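Local coordinates for SusD-like protein BACOVA_02651 (Bacteroides ovatus, PDB 5E75), which binds polysaccharide at the cell surface and probably captures xyloglucan before its transport into the periplasm for degradation, at residues Arg30-Tyr35 with Ala118-Tyr123; Ser77-Val82 with Leu125-Pro130; Ser88-Val93 with Ala111-Met116; Asp167-Gln172 with Gly176-Trp181. One frame throughout, in Å; residues are numbered along the deposited sequence.

Interaction 1. Residues Arg30-Tyr35 with Ala118-Tyr123. With EDO (1,2-ethanediol), chain C.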
loop_
_atom_site.group_PDB
_atom_site.type_symbol
_atom_site.label_atom_id
_atom_site.label_comp_id
_atom_site.label_asym_id
_atom_site.label_seq_id
_atom_site.Cartn_x
_atom_site.Cartn_y
_atom_site.Cartn_z
ATOM N N ARG A 30 0.065 16.801 2.393
ATOM C CA ARG A 30 0.900 17.221 3.503
ATOM C C ARG A 30 0.799 16.285 4.715
ATOM O O ARG A 30 1.802 15.959 5.348
ATOM C CB ARG A 30 0.518 18.655 3.895
ATOM C CG ARG A 30 1.327 19.236 5.017
ATOM C CD ARG A 30 0.966 20.702 5.225
ATOM N NE ARG A 30 1.801 21.302 6.257
ATOM C CZ ARG A 30 1.948 22.610 6.443
ATOM N NH1 ARG A 30 1.315 23.478 5.662
ATOM N NH2 ARG A 30 2.738 23.049 7.415
ATOM N N ALA A 31 -0.415 15.861 5.045
ATOM C CA ALA A 31 -0.617 14.983 6.186
ATOM C C ALA A 31 0.182 13.680 6.103
ATOM O O ALA A 31 0.676 13.199 7.119
ATOM C CB ALA A 31 -2.079 14.674 6.333
ATOM N N TRP A 32 0.324 13.159 4.884
ATOM C CA TRP A 32 0.953 11.857 4.626
ATOM C C TRP A 32 2.443 11.959 4.313
ATOM O O TRP A 32 3.130 10.940 4.197
ATOM C CB TRP A 32 0.247 11.187 3.442
ATOM C CG TRP A 32 -1.156 10.763 3.736
ATOM C CD1 TRP A 32 -2.293 11.456 3.435
ATOM C CD2 TRP A 32 -1.579 9.561 4.396
ATOM N NE1 TRP A 32 -3.400 10.774 3.896
ATOM C CE2 TRP A 32 -2.990 9.600 4.475
ATOM C CE3 TRP A 32 -0.901 8.470 4.946
ATOM C CZ2 TRP A 32 -3.732 8.578 5.084
ATOM C CZ3 TRP A 32 -1.639 7.463 5.537
ATOM C CH2 TRP A 32 -3.037 7.517 5.591
ATOM N N PHE A 33 2.953 13.175 4.195
ATOM C CA PHE A 33 4.292 13.392 3.664
ATOM C C PHE A 33 5.391 12.646 4.443
ATOM O O PHE A 33 6.277 12.048 3.821
ATOM C CB PHE A 33 4.598 14.899 3.594
ATOM C CG PHE A 33 5.940 15.207 2.997
ATOM C CD1 PHE A 33 6.109 15.295 1.620
ATOM C CD2 PHE A 33 7.031 15.400 3.815
ATOM C CE1 PHE A 33 7.351 15.560 1.078
ATOM C CE2 PHE A 33 8.281 15.663 3.269
ATOM C CZ PHE A 33 8.430 15.745 1.904
ATOM N N ASP A 34 5.360 12.655 5.772
ATOM C CA ASP A 34 6.450 12.051 6.542
ATOM C C ASP A 34 6.506 10.548 6.303
ATOM O O ASP A 34 7.556 9.944 6.449
ATOM C CB ASP A 34 6.344 12.302 8.057
ATOM C CG ASP A 34 6.740 13.701 8.459
ATOM O OD1 ASP A 34 7.157 14.484 7.583
ATOM O OD2 ASP A 34 6.639 13.999 9.674
ATOM N N TYR A 35 5.366 9.943 5.979
ATOM C CA TYR A 35 5.318 8.514 5.655
ATOM C C TYR A 35 5.747 8.266 4.214
ATOM O O TYR A 35 6.633 7.444 3.969
ATOM C CB TYR A 35 3.899 7.995 5.895
ATOM C CG TYR A 35 3.592 6.586 5.414
ATOM C CD1 TYR A 35 4.317 5.493 5.872
ATOM C CD2 TYR A 35 2.540 6.349 4.534
ATOM C CE1 TYR A 35 4.006 4.206 5.456
ATOM C CE2 TYR A 35 2.239 5.061 4.108
ATOM C CZ TYR A 35 2.973 4.003 4.580
ATOM O OH TYR A 35 2.688 2.702 4.180
ATOM N N ALA A 118 -8.987 7.024 9.942
ATOM C CA ALA A 118 -9.218 5.590 9.897
ATOM C C ALA A 118 -8.132 4.887 9.107
ATOM O O ALA A 118 -7.610 3.862 9.535
ATOM C CB ALA A 118 -10.592 5.276 9.302
ATOM N N CYS A 119 -7.787 5.421 7.944
ATOM C CA CYS A 119 -6.727 4.817 7.168
ATOM C C CYS A 119 -5.397 4.793 7.900
ATOM O O CYS A 119 -4.682 3.790 7.855
ATOM C CB CYS A 119 -6.563 5.523 5.825
ATOM S SG CYS A 119 -7.937 5.265 4.648
ATOM N N ALA A 120 -5.034 5.887 8.542
ATOM C CA ALA A 120 -3.799 5.947 9.298
ATOM C C ALA A 120 -3.776 4.898 10.406
ATOM O O ALA A 120 -2.794 4.178 10.547
ATOM C CB ALA A 120 -3.590 7.350 9.855
ATOM N N TYR A 121 -4.851 4.808 11.180
ATOM C CA TYR A 121 -4.906 3.820 12.251
ATOM C C TYR A 121 -4.911 2.398 11.700
ATOM O O TYR A 121 -4.331 1.512 12.306
ATOM C CB TYR A 121 -6.079 4.066 13.215
ATOM C CG TYR A 121 -5.768 5.074 14.287
ATOM C CD1 TYR A 121 -4.745 4.855 15.188
ATOM C CD2 TYR A 121 -6.473 6.267 14.393
ATOM C CE1 TYR A 121 -4.430 5.771 16.167
ATOM C CE2 TYR A 121 -6.167 7.189 15.379
ATOM C CZ TYR A 121 -5.148 6.944 16.266
ATOM O OH TYR A 121 -4.838 7.879 17.246
ATOM N N PHE A 122 -5.537 2.168 10.550
ATOM C CA PHE A 122 -5.558 0.819 9.978
ATOM C C PHE A 122 -4.171 0.402 9.506
ATOM O O PHE A 122 -3.781 -0.770 9.669
ATOM C CB PHE A 122 -6.604 0.735 8.861
ATOM C CG PHE A 122 -6.901 -0.675 8.348
ATOM C CD1 PHE A 122 -6.999 -1.780 9.186
ATOM C CD2 PHE A 122 -7.148 -0.861 7.010
ATOM C CE1 PHE A 122 -7.303 -3.029 8.663
ATOM C CE2 PHE A 122 -7.454 -2.113 6.494
ATOM C CZ PHE A 122 -7.531 -3.178 7.317
ATOM N N TYR A 123 -3.382 1.323 8.952
ATOM C CA TYR A 123 -1.985 1.011 8.674
ATOM C C TYR A 123 -1.228 0.706 9.974
ATOM O O TYR A 123 -0.518 -0.306 10.082
ATOM C CB TYR A 123 -1.297 2.162 7.951
ATOM C CG TYR A 123 -1.655 2.344 6.483
ATOM C CD1 TYR A 123 -1.571 1.300 5.573
ATOM C CD2 TYR A 123 -2.036 3.597 6.006
ATOM C CE1 TYR A 123 -1.870 1.494 4.253
ATOM C CE2 TYR A 123 -2.334 3.805 4.674
ATOM C CZ TYR A 123 -2.241 2.745 3.792
ATOM O OH TYR A 123 -2.537 2.912 2.445
HETATM C C1 EDO C . -6.373 0.688 3.871
HETATM O O1 EDO C . -5.561 -0.421 3.494
HETATM C C2 EDO C . -5.512 1.857 4.331
HETATM O O2 EDO C . -5.182 1.743 5.717
#

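Interaction 2. Residues Ser77-Val82 with Leu125-Pro130. With EDO (1,2-ethanediol), chain C.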
loop_
_atom_site.group_PDB
_atom_site.type_symbol
_atom_site.label_atom_id
_atom_site.label_comp_id
_atom_site.label_asym_id
_atom_site.label_seq_id
_atom_site.Cartn_x
_atom_site.Cartn_y
_atom_site.Cartn_z
ATOM N N SER A 77 5.627 9.171 12.956
ATOM C CA SER A 77 5.370 10.602 12.779
ATOM C C SER A 77 4.345 10.883 11.691
ATOM O O SER A 77 3.446 11.700 11.877
ATOM C CB SER A 77 6.667 11.354 12.432
ATOM O OG SER A 77 6.406 12.750 12.223
ATOM N N GLY A 78 4.489 10.230 10.540
ATOM C CA GLY A 78 3.576 10.430 9.436
ATOM C C GLY A 78 2.149 10.043 9.735
ATOM O O GLY A 78 1.222 10.812 9.489
ATOM N N PHE A 79 1.949 8.838 10.285
ATOM C CA PHE A 79 0.605 8.404 10.576
ATOM C C PHE A 79 -0.007 9.303 11.647
ATOM O O PHE A 79 -1.176 9.666 11.528
ATOM C CB PHE A 79 0.579 6.937 11.023
ATOM C CG PHE A 79 1.006 5.959 9.953
ATOM C CD1 PHE A 79 0.421 5.958 8.690
ATOM C CD2 PHE A 79 1.992 5.038 10.212
ATOM C CE1 PHE A 79 0.829 5.045 7.703
ATOM C CE2 PHE A 79 2.402 4.136 9.237
ATOM C CZ PHE A 79 1.814 4.141 7.990
ATOM N N TYR A 80 0.768 9.658 12.675
ATOM C CA TYR A 80 0.225 10.569 13.687
ATOM C C TYR A 80 0.012 11.986 13.149
ATOM O O TYR A 80 -0.843 12.699 13.649
ATOM C CB TYR A 80 1.032 10.539 15.002
ATOM C CG TYR A 80 0.554 9.404 15.870
ATOM C CD1 TYR A 80 -0.682 9.471 16.492
ATOM C CD2 TYR A 80 1.282 8.225 16.003
ATOM C CE1 TYR A 80 -1.162 8.441 17.256
ATOM C CE2 TYR A 80 0.788 7.165 16.776
ATOM C CZ TYR A 80 -0.429 7.300 17.398
ATOM O OH TYR A 80 -0.926 6.258 18.157
ATOM N N SER A 81 0.735 12.372 12.107
ATOM C CA SER A 81 0.456 13.645 11.440
ATOM C C SER A 81 -0.914 13.621 10.764
ATOM O O SER A 81 -1.660 14.602 10.786
ATOM C CB SER A 81 1.548 13.972 10.416
ATOM O OG SER A 81 2.758 14.346 11.047
ATOM N N VAL A 82 -1.267 12.492 10.158
ATOM C CA VAL A 82 -2.609 12.337 9.600
ATOM C C VAL A 82 -3.664 12.440 10.706
ATOM O O VAL A 82 -4.670 13.150 10.561
ATOM C CB VAL A 82 -2.780 10.993 8.823
ATOM C CG1 VAL A 82 -4.198 10.872 8.285
ATOM C CG2 VAL A 82 -1.790 10.889 7.676
ATOM N N LEU A 125 -2.214 -0.341 12.840
ATOM C CA LEU A 125 -2.682 -1.582 13.445
ATOM C C LEU A 125 -1.938 -2.793 12.868
ATOM O O LEU A 125 -1.755 -3.796 13.559
ATOM C CB LEU A 125 -4.177 -1.706 13.200
ATOM C CG LEU A 125 -4.902 -2.951 13.722
ATOM C CD1 LEU A 125 -4.758 -3.102 15.237
ATOM C CD2 LEU A 125 -6.357 -2.889 13.361
ATOM N N ARG A 126 -1.524 -2.694 11.608
ATOM C CA ARG A 126 -0.854 -3.779 10.900
ATOM C C ARG A 126 0.661 -3.513 10.767
ATOM O O ARG A 126 1.293 -4.066 9.845
ATOM C CB ARG A 126 -1.530 -3.977 9.501
ATOM C CG ARG A 126 -3.128 -4.284 9.507
ATOM C CD ARG A 126 -3.838 -4.178 8.094
ATOM N NE ARG A 126 -3.860 -2.819 7.584
ATOM C CZ ARG A 126 -4.084 -2.487 6.333
ATOM N NH1 ARG A 126 -4.288 -3.430 5.410
ATOM N NH2 ARG A 126 -4.023 -1.217 5.967
ATOM N N ILE A 127 1.215 -2.637 11.628
ATOM C CA ILE A 127 2.657 -2.399 11.808
ATOM C C ILE A 127 3.052 -2.647 13.263
ATOM O O ILE A 127 3.911 -3.488 13.544
ATOM C CB ILE A 127 3.077 -0.937 11.429
ATOM C CG1 ILE A 127 2.845 -0.681 9.953
ATOM C CG2 ILE A 127 4.561 -0.668 11.800
ATOM C CD1 ILE A 127 2.847 0.810 9.572
ATOM N N TRP A 128 2.403 -1.938 14.183
ATOM C CA TRP A 128 2.682 -2.029 15.618
ATOM C C TRP A 128 1.633 -2.819 16.408
ATOM O O TRP A 128 1.962 -3.395 17.448
ATOM C CB TRP A 128 2.794 -0.626 16.243
ATOM C CG TRP A 128 4.003 0.117 15.770
ATOM C CD1 TRP A 128 5.283 -0.084 16.186
ATOM C CD2 TRP A 128 4.058 1.145 14.774
ATOM N NE1 TRP A 128 6.142 0.751 15.506
ATOM C CE2 TRP A 128 5.413 1.528 14.643
ATOM C CE3 TRP A 128 3.099 1.781 13.979
ATOM C CZ2 TRP A 128 5.831 2.494 13.738
ATOM C CZ3 TRP A 128 3.516 2.759 13.097
ATOM C CH2 TRP A 128 4.872 3.107 12.983
ATOM N N GLY A 129 0.391 -2.856 15.924
ATOM C CA GLY A 129 -0.703 -3.470 16.668
ATOM C C GLY A 129 -1.329 -2.430 17.583
ATOM O O GLY A 129 -1.935 -1.492 17.089
ATOM N N PRO A 130 -1.165 -2.559 18.911
ATOM C CA PRO A 130 -1.661 -1.508 19.799
ATOM C C PRO A 130 -1.024 -0.170 19.466
ATOM O O PRO A 130 0.182 -0.089 19.206
ATOM C CB PRO A 130 -1.226 -1.993 21.194
ATOM C CG PRO A 130 -1.058 -3.476 21.050
ATOM C CD PRO A 130 -0.542 -3.668 19.661
HETATM C C1 EDO C . -6.373 0.688 3.871
HETATM O O1 EDO C . -5.561 -0.421 3.494
HETATM C C2 EDO C . -5.512 1.857 4.331
HETATM O O2 EDO C . -5.182 1.743 5.717
#

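Interaction 3. Residues Ser88-Val93 with Ala111-Met116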
loop_
_atom_site.group_PDB
_atom_site.type_symbol
_atom_site.label_atom_id
_atom_site.label_comp_id
_atom_site.label_asym_id
_atom_site.label_seq_id
_atom_site.Cartn_x
_atom_site.Cartn_y
_atom_site.Cartn_z
ATOM N N SER A 88 -7.532 18.338 13.891
ATOM C CA SER A 88 -7.556 19.788 13.721
ATOM C C SER A 88 -8.658 20.219 12.764
ATOM O O SER A 88 -9.347 21.222 13.016
ATOM C CB SER A 88 -6.213 20.297 13.235
ATOM O OG SER A 88 -5.234 20.193 14.250
ATOM N N VAL A 89 -8.832 19.495 11.663
ATOM C CA VAL A 89 -9.927 19.772 10.738
ATOM C C VAL A 89 -11.288 19.645 11.422
ATOM O O VAL A 89 -12.152 20.507 11.266
ATOM C CB VAL A 89 -9.867 18.826 9.508
ATOM C CG1 VAL A 89 -11.168 18.856 8.706
ATOM C CG2 VAL A 89 -8.701 19.198 8.639
ATOM N N ILE A 90 -11.499 18.581 12.184
ATOM C CA ILE A 90 -12.770 18.384 12.867
ATOM C C ILE A 90 -13.023 19.565 13.815
ATOM O O ILE A 90 -14.134 20.101 13.869
ATOM C CB ILE A 90 -12.800 17.021 13.597
ATOM C CG1 ILE A 90 -12.788 15.870 12.583
ATOM C CG2 ILE A 90 -14.030 16.899 14.490
ATOM C CD1 ILE A 90 -12.420 14.536 13.204
ATOM N N ASN A 91 -11.985 19.979 14.530
ATOM C CA ASN A 91 -12.091 21.134 15.437
ATOM C C ASN A 91 -12.394 22.414 14.662
ATOM O O ASN A 91 -13.224 23.218 15.097
ATOM C CB ASN A 91 -10.800 21.289 16.257
ATOM C CG ASN A 91 -10.779 22.556 17.129
ATOM O OD1 ASN A 91 -11.407 22.597 18.177
ATOM N ND2 ASN A 91 -10.036 23.572 16.696
ATOM N N ALA A 92 -11.726 22.621 13.535
ATOM C CA ALA A 92 -11.932 23.834 12.735
ATOM C C ALA A 92 -13.354 23.924 12.192
ATOM O O ALA A 92 -13.918 25.026 12.085
ATOM C CB ALA A 92 -10.932 23.910 11.599
ATOM N N VAL A 93 -13.936 22.792 11.823
ATOM C CA VAL A 93 -15.316 22.774 11.340
ATOM C C VAL A 93 -16.239 23.309 12.434
ATOM O O VAL A 93 -17.187 24.059 12.161
ATOM C CB VAL A 93 -15.748 21.356 10.924
ATOM C CG1 VAL A 93 -17.270 21.286 10.735
ATOM C CG2 VAL A 93 -15.002 20.944 9.653
ATOM N N ALA A 111 -16.076 14.085 7.434
ATOM C CA ALA A 111 -15.994 12.739 6.863
ATOM C C ALA A 111 -14.637 12.466 6.215
ATOM O O ALA A 111 -14.097 11.371 6.361
ATOM C CB ALA A 111 -17.120 12.514 5.853
ATOM N N GLU A 112 -14.082 13.446 5.499
ATOM C CA GLU A 112 -12.767 13.251 4.901
ATOM C C GLU A 112 -11.712 13.105 5.989
ATOM O O GLU A 112 -10.825 12.248 5.880
ATOM C CB GLU A 112 -12.429 14.419 3.986
ATOM C CG GLU A 112 -13.278 14.477 2.734
ATOM C CD GLU A 112 -12.964 15.709 1.914
ATOM O OE1 GLU A 112 -13.266 16.833 2.369
ATOM O OE2 GLU A 112 -12.357 15.574 0.843
ATOM N N ALA A 113 -11.796 13.925 7.033
ATOM C CA ALA A 113 -10.873 13.844 8.158
ATOM C C ALA A 113 -10.970 12.459 8.804
ATOM O O ALA A 113 -9.951 11.813 9.036
ATOM C CB ALA A 113 -11.176 14.927 9.167
ATOM N N ARG A 114 -12.185 11.994 9.084
ATOM C CA ARG A 114 -12.342 10.716 9.762
ATOM C C ARG A 114 -11.931 9.543 8.858
ATOM O O ARG A 114 -11.379 8.551 9.338
ATOM C CB ARG A 114 -13.768 10.550 10.287
ATOM C CG ARG A 114 -14.088 11.574 11.364
ATOM C CD ARG A 114 -15.414 11.318 12.071
ATOM N NE ARG A 114 -15.356 10.136 12.921
ATOM C CZ ARG A 114 -16.325 9.761 13.748
ATOM N NH1 ARG A 114 -17.435 10.482 13.851
ATOM N NH2 ARG A 114 -16.176 8.667 14.481
ATOM N N LEU A 115 -12.149 9.661 7.554
ATOM C CA LEU A 115 -11.667 8.637 6.620
ATOM C C LEU A 115 -10.155 8.528 6.675
ATOM O O LEU A 115 -9.603 7.422 6.718
ATOM C CB LEU A 115 -12.127 8.960 5.194
ATOM C CG LEU A 115 -11.591 8.077 4.053
ATOM C CD1 LEU A 115 -11.955 6.627 4.283
ATOM C CD2 LEU A 115 -12.084 8.517 2.664
ATOM N N MET A 116 -9.467 9.661 6.657
ATOM C CA MET A 116 -8.012 9.631 6.682
ATOM C C MET A 116 -7.500 9.132 8.019
ATOM O O MET A 116 -6.543 8.354 8.064
ATOM C CB MET A 116 -7.407 10.991 6.343
ATOM C CG MET A 116 -7.678 11.434 4.932
ATOM S SD MET A 116 -6.984 10.307 3.731
ATOM C CE MET A 116 -7.315 11.184 2.210
#

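Interaction 4. Residues Asp167-Gln172 with Gly176-Trp181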
loop_
_atom_site.group_PDB
_atom_site.type_symbol
_atom_site.label_atom_id
_atom_site.label_comp_id
_atom_site.label_asym_id
_atom_site.label_seq_id
_atom_site.Cartn_x
_atom_site.Cartn_y
_atom_site.Cartn_z
ATOM N N ASP A 167 -21.605 7.423 5.745
ATOM C CA ASP A 167 -22.867 8.156 5.843
ATOM C C ASP A 167 -22.802 9.601 5.369
ATOM O O ASP A 167 -23.843 10.184 5.043
ATOM C CB ASP A 167 -23.379 8.120 7.279
ATOM C CG ASP A 167 -23.814 6.735 7.709
ATOM O OD1 ASP A 167 -24.143 5.902 6.834
ATOM O OD2 ASP A 167 -23.827 6.489 8.932
ATOM N N ASN A 168 -21.615 10.195 5.327
ATOM C CA ASN A 168 -21.519 11.632 5.069
ATOM C C ASN A 168 -20.676 12.068 3.870
ATOM O O ASN A 168 -20.556 13.262 3.593
ATOM C CB ASN A 168 -21.021 12.339 6.325
ATOM C CG ASN A 168 -22.044 12.317 7.434
ATOM O OD1 ASN A 168 -22.962 13.143 7.457
ATOM N ND2 ASN A 168 -21.907 11.387 8.352
ATOM N N LEU A 169 -20.083 11.124 3.162
ATOM C CA LEU A 169 -19.492 11.434 1.869
ATOM C C LEU A 169 -20.542 11.156 0.800
ATOM O O LEU A 169 -21.457 10.367 1.007
ATOM C CB LEU A 169 -18.250 10.572 1.610
ATOM C CG LEU A 169 -17.049 10.832 2.517
ATOM C CD1 LEU A 169 -16.000 9.770 2.281
ATOM C CD2 LEU A 169 -16.463 12.232 2.295
ATOM N N SER A 170 -20.406 11.800 -0.346
ATOM C CA SER A 170 -21.329 11.572 -1.452
ATOM C C SER A 170 -20.802 10.483 -2.366
ATOM O O SER A 170 -19.618 10.145 -2.311
ATOM C CB SER A 170 -21.534 12.863 -2.233
ATOM O OG SER A 170 -20.302 13.528 -2.429
ATOM N N GLU A 171 -21.679 9.940 -3.206
ATOM C CA GLU A 171 -21.300 8.928 -4.188
ATOM C C GLU A 171 -20.387 9.483 -5.270
ATOM O O GLU A 171 -19.614 8.742 -5.882
ATOM C CB GLU A 171 -22.537 8.308 -4.854
ATOM C CG GLU A 171 -23.410 7.516 -3.891
ATOM C CD GLU A 171 -24.576 6.796 -4.562
ATOM O OE1 GLU A 171 -24.842 7.028 -5.762
ATOM O OE2 GLU A 171 -25.227 5.986 -3.876
ATOM N N GLN A 172 -20.506 10.783 -5.526
ATOM C CA GLN A 172 -19.626 11.462 -6.475
ATOM C C GLN A 172 -18.878 12.572 -5.750
ATOM O O GLN A 172 -19.347 13.075 -4.741
ATOM C CB GLN A 172 -20.428 12.025 -7.657
ATOM C CG GLN A 172 -21.033 10.932 -8.530
ATOM C CD GLN A 172 -21.442 11.416 -9.909
ATOM O OE1 GLN A 172 -21.959 12.522 -10.070
ATOM N NE2 GLN A 172 -21.210 10.580 -10.915
ATOM N N GLY A 176 -10.106 13.473 -7.367
ATOM C CA GLY A 176 -9.092 13.451 -6.332
ATOM C C GLY A 176 -9.623 13.398 -4.915
ATOM O O GLY A 176 -8.866 13.142 -3.987
ATOM N N ARG A 177 -10.916 13.651 -4.739
ATOM C CA ARG A 177 -11.527 13.615 -3.420
ATOM C C ARG A 177 -12.268 12.313 -3.164
ATOM O O ARG A 177 -12.737 11.648 -4.094
ATOM C CB ARG A 177 -12.475 14.800 -3.264
ATOM C CG ARG A 177 -11.750 16.143 -3.260
ATOM C CD ARG A 177 -12.111 16.946 -2.084
ATOM N NE ARG A 177 -11.315 18.162 -2.009
ATOM C CZ ARG A 177 -10.860 18.691 -0.880
ATOM N NH1 ARG A 177 -11.075 18.107 0.290
ATOM N NH2 ARG A 177 -10.164 19.808 -0.929
ATOM N N ALA A 178 -12.390 11.961 -1.891
ATOM C CA ALA A 178 -13.011 10.706 -1.504
ATOM C C ALA A 178 -14.517 10.700 -1.717
ATOM O O ALA A 178 -15.196 11.708 -1.542
ATOM C CB ALA A 178 -12.715 10.437 -0.054
ATOM N N THR A 179 -15.029 9.537 -2.089
ATOM C CA THR A 179 -16.457 9.280 -2.135
ATOM C C THR A 179 -16.854 8.256 -1.076
ATOM O O THR A 179 -16.007 7.605 -0.456
ATOM C CB THR A 179 -16.868 8.696 -3.480
ATOM O OG1 THR A 179 -16.249 7.409 -3.641
ATOM C CG2 THR A 179 -16.453 9.616 -4.634
ATOM N N SER A 180 -18.150 8.070 -0.892
ATOM C CA SER A 180 -18.614 7.026 0.007
ATOM C C SER A 180 -18.220 5.623 -0.469
ATOM O O SER A 180 -18.096 4.728 0.353
ATOM C CB SER A 180 -20.118 7.107 0.221
ATOM O OG SER A 180 -20.802 7.143 -1.009
ATOM N N TRP A 181 -17.989 5.439 -1.773
ATOM C CA TRP A 181 -17.506 4.150 -2.270
ATOM C C TRP A 181 -16.127 3.819 -1.711
ATOM O O TRP A 181 -15.847 2.652 -1.395
ATOM C CB TRP A 181 -17.459 4.124 -3.804
ATOM C CG TRP A 181 -18.760 4.445 -4.448
ATOM C CD1 TRP A 181 -19.023 5.518 -5.248
ATOM C CD2 TRP A 181 -19.982 3.698 -4.359
ATOM N NE1 TRP A 181 -20.330 5.493 -5.652
ATOM C CE2 TRP A 181 -20.944 4.392 -5.124
ATOM C CE3 TRP A 181 -20.357 2.519 -3.711
ATOM C CZ2 TRP A 181 -22.252 3.945 -5.254
ATOM C CZ3 TRP A 181 -21.667 2.075 -3.856
ATOM C CH2 TRP A 181 -22.593 2.797 -4.612
HETATM O O HOH W 1 -23.204 8.276 -0.407
HETATM O O HOH W 2 -17.999 13.208 -1.161
#

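Interaction 1. Residues Arg30-Tyr35 with Ala118-Tyr123
Trp-32 and Tyr-123 each set CG anti to the carbonyl carbon (chi1 -68° and -74°), and from their facing backbones these torsions bring the outer rim of the indole against the phenol ring. Trp-32 CZ3 lies 3.8 Å from Tyr-123 CE2, approaching at the phenol edge near its plane. The two six-membered rings are perpendicular (90°), yet neither covers a face of the other, which rules out a T-shaped stack and leaves a rim-to-rim meeting. The same corner of the indole touches the helix backbone, with Trp-32 CH2 3.9 Å from Ala-120 N. Beside it, Cys-119 CB sits at the indole edge, 4.1 Å from Trp-32 CH2. Tyr-35 completes an aromatic cluster; its ring meets that of Tyr-123 obliquely, with centroids 5.9 Å apart. One face of Tyr-123 is occupied by 1,2-ethanediol, probably from the crystallisation liquor, whose O2 stands 3.4 Å above the ring centre. That hydroxyl donates to Cys-119 O at 3.0 Å, so this carbonyl serves both the diol and the helical N-H of Tyr-123. All four residues with close contacts are buried. Around them, Val-82 of helix 70-95 touches Trp-32, strand 244-248 lays Met-248 on Trp-32 and Leu-246 on Cys-119, and helix 151-168 packs against Ala-118 and Phe-122.

Interaction 2. Residues Ser77-Val82 with Leu125-Pro130
Phe-79 and Ile-127 reach toward each other from opposite directions and form the tight part of this contact. Ile-127 CD1 comes within 3.4 Å of Phe-79 CE2 and 3.8 Å of Phe-79 CZ, an oblique approach to the ring. The isoleucine attains this because its chain runs out extended beyond CG1 (chi2 164°), placing the terminal methyl foremost. The Trp-128 side is looser: Trp-128 CZ3 is 4.0 Å from Phe-79 CD2, each atom at the edge of the other ring, so rims touch and no face is used. The indole is instead covered on one face by its neighbour in sequence, Ile-127 CG2 lying 3.4 Å above the ring centre, and its NE1 is bonded to Pro-496 O. Just before Ile-127 in the chain, and apart from the contact itself, Arg-126 NH2 donates to O1 of a 1,2-ethanediol at 3.0 Å, with an N-H...O angle of 149°, while its NE bonds Phe-122 O. On the partly exposed side of the helix, Ser-81 OG joins Ser-81 N in gripping Ser-77 O, the two donors arriving from opposite faces of the carbonyl plane. The contact thus joins helix 70-95 to the loop that follows helix 103-125; Met-124 of the latter helix and Tyr-423 of helix 421-431 also touch Phe-79, and Tyr-423 reaches Ile-127 as well.

Interaction 3. Residues Ser88-Val93 with Ala111-Met116
Val-89 and Ile-90 address the same small partner, Ala-113, whose methyl group points at their helix. Val-89 CG1 stands 4.0 Å from Ala-113 CB, and Ile-90 CG1 is 3.9 Å from Ala-113 CB, so the alanine methyl is touched by two branched side chains at nearly equal distance. The backbones come close here: Val-89 CA and Ala-113 CA are 6.5 Å apart, the nearest pair across the two segments. Beyond the alanine, Ile-90 runs on with its chain extended (chi2 164°) to place CD1 3.9 Å from Arg-114 CG. Those two side chains cross at about a right angle, and the isoleucine meets only the aliphatic base of the arginine. A bend at chi3 (70°) then turns the rest of Arg-114 aside, where its NE forms a salt bridge with Asp-161 and its NH2 another with Glu-519. The arginine therefore serves two chemistries, its CG touching the end of Ile-90 and its guanidinium held between carboxylates. Contacts across the segments are all between carbon atoms, and they cover a modest 134 Å². The short helix axes approach to 9.2 Å at 163° between their N-to-C directions. This near-antiparallel pairing of the consecutive helices 70-95 and 103-125 is a helical hairpin, the arrangement expected of the tetratricopeptide-like helical region in the SusD family.

Interaction 4. Residues Asp167-Gln172 with Gly176-Trp181
Ser-180 N donates to Ser-170 O at 2.9 Å, the direct backbone bond between the two turns. It is fairly straight at hydrogen (162°), but the donor stands 45° out of the carbonyl plane, off the lone-pair direction. Two waters flank it. One donates to Leu-169 O at 3.1 Å and is hydrogen-bonded to Ser-180 OG at 2.7 Å; the other accepts from Ser-170 N at 2.9 Å and donates to Ala-178 O at 3.2 Å. Thr-179 occupies the N-cap of helix 180-195, where its OG1 takes a weak bond from Trp-181 N at 3.2 Å. Leu-169 CD1 adds an apolar contact, 4.1 Å from Ala-178 CB. Separately, the carboxylate carbon Glu-171 CD lies 3.7 Å from Trp-181 CZ2, with carboxylate and indole planes 39° apart. Ser-170 N, Leu-169 O and Ala-178 O are thus met by water and Ser-170 O by Ser-180 N, consistent with a half-buried connection between helices 151-168 and 180-195.

Interactions 1 and 2 are buried, aromatic and apolar, and meet directly: Tyr-35 CE1 lies 3.4 Å from Phe-79 CZ, and one ethanediol is bound by residues of both. Interaction 3 is partly buried and purely aliphatic across its segments; it shares helix 103-125 with interaction 1 and helix 70-95 with interaction 2, and is nested within the chain loops that both close. Interaction 4, also half buried, follows in series and relies on one direct backbone bond and bridging waters. A salt bridge between Glu-112 OE2 and Arg-177 NH1 (2.9 Å) ties it to interaction 3, whereas interactions 2 and 4 remain about 12 Å apart at their nearest atoms.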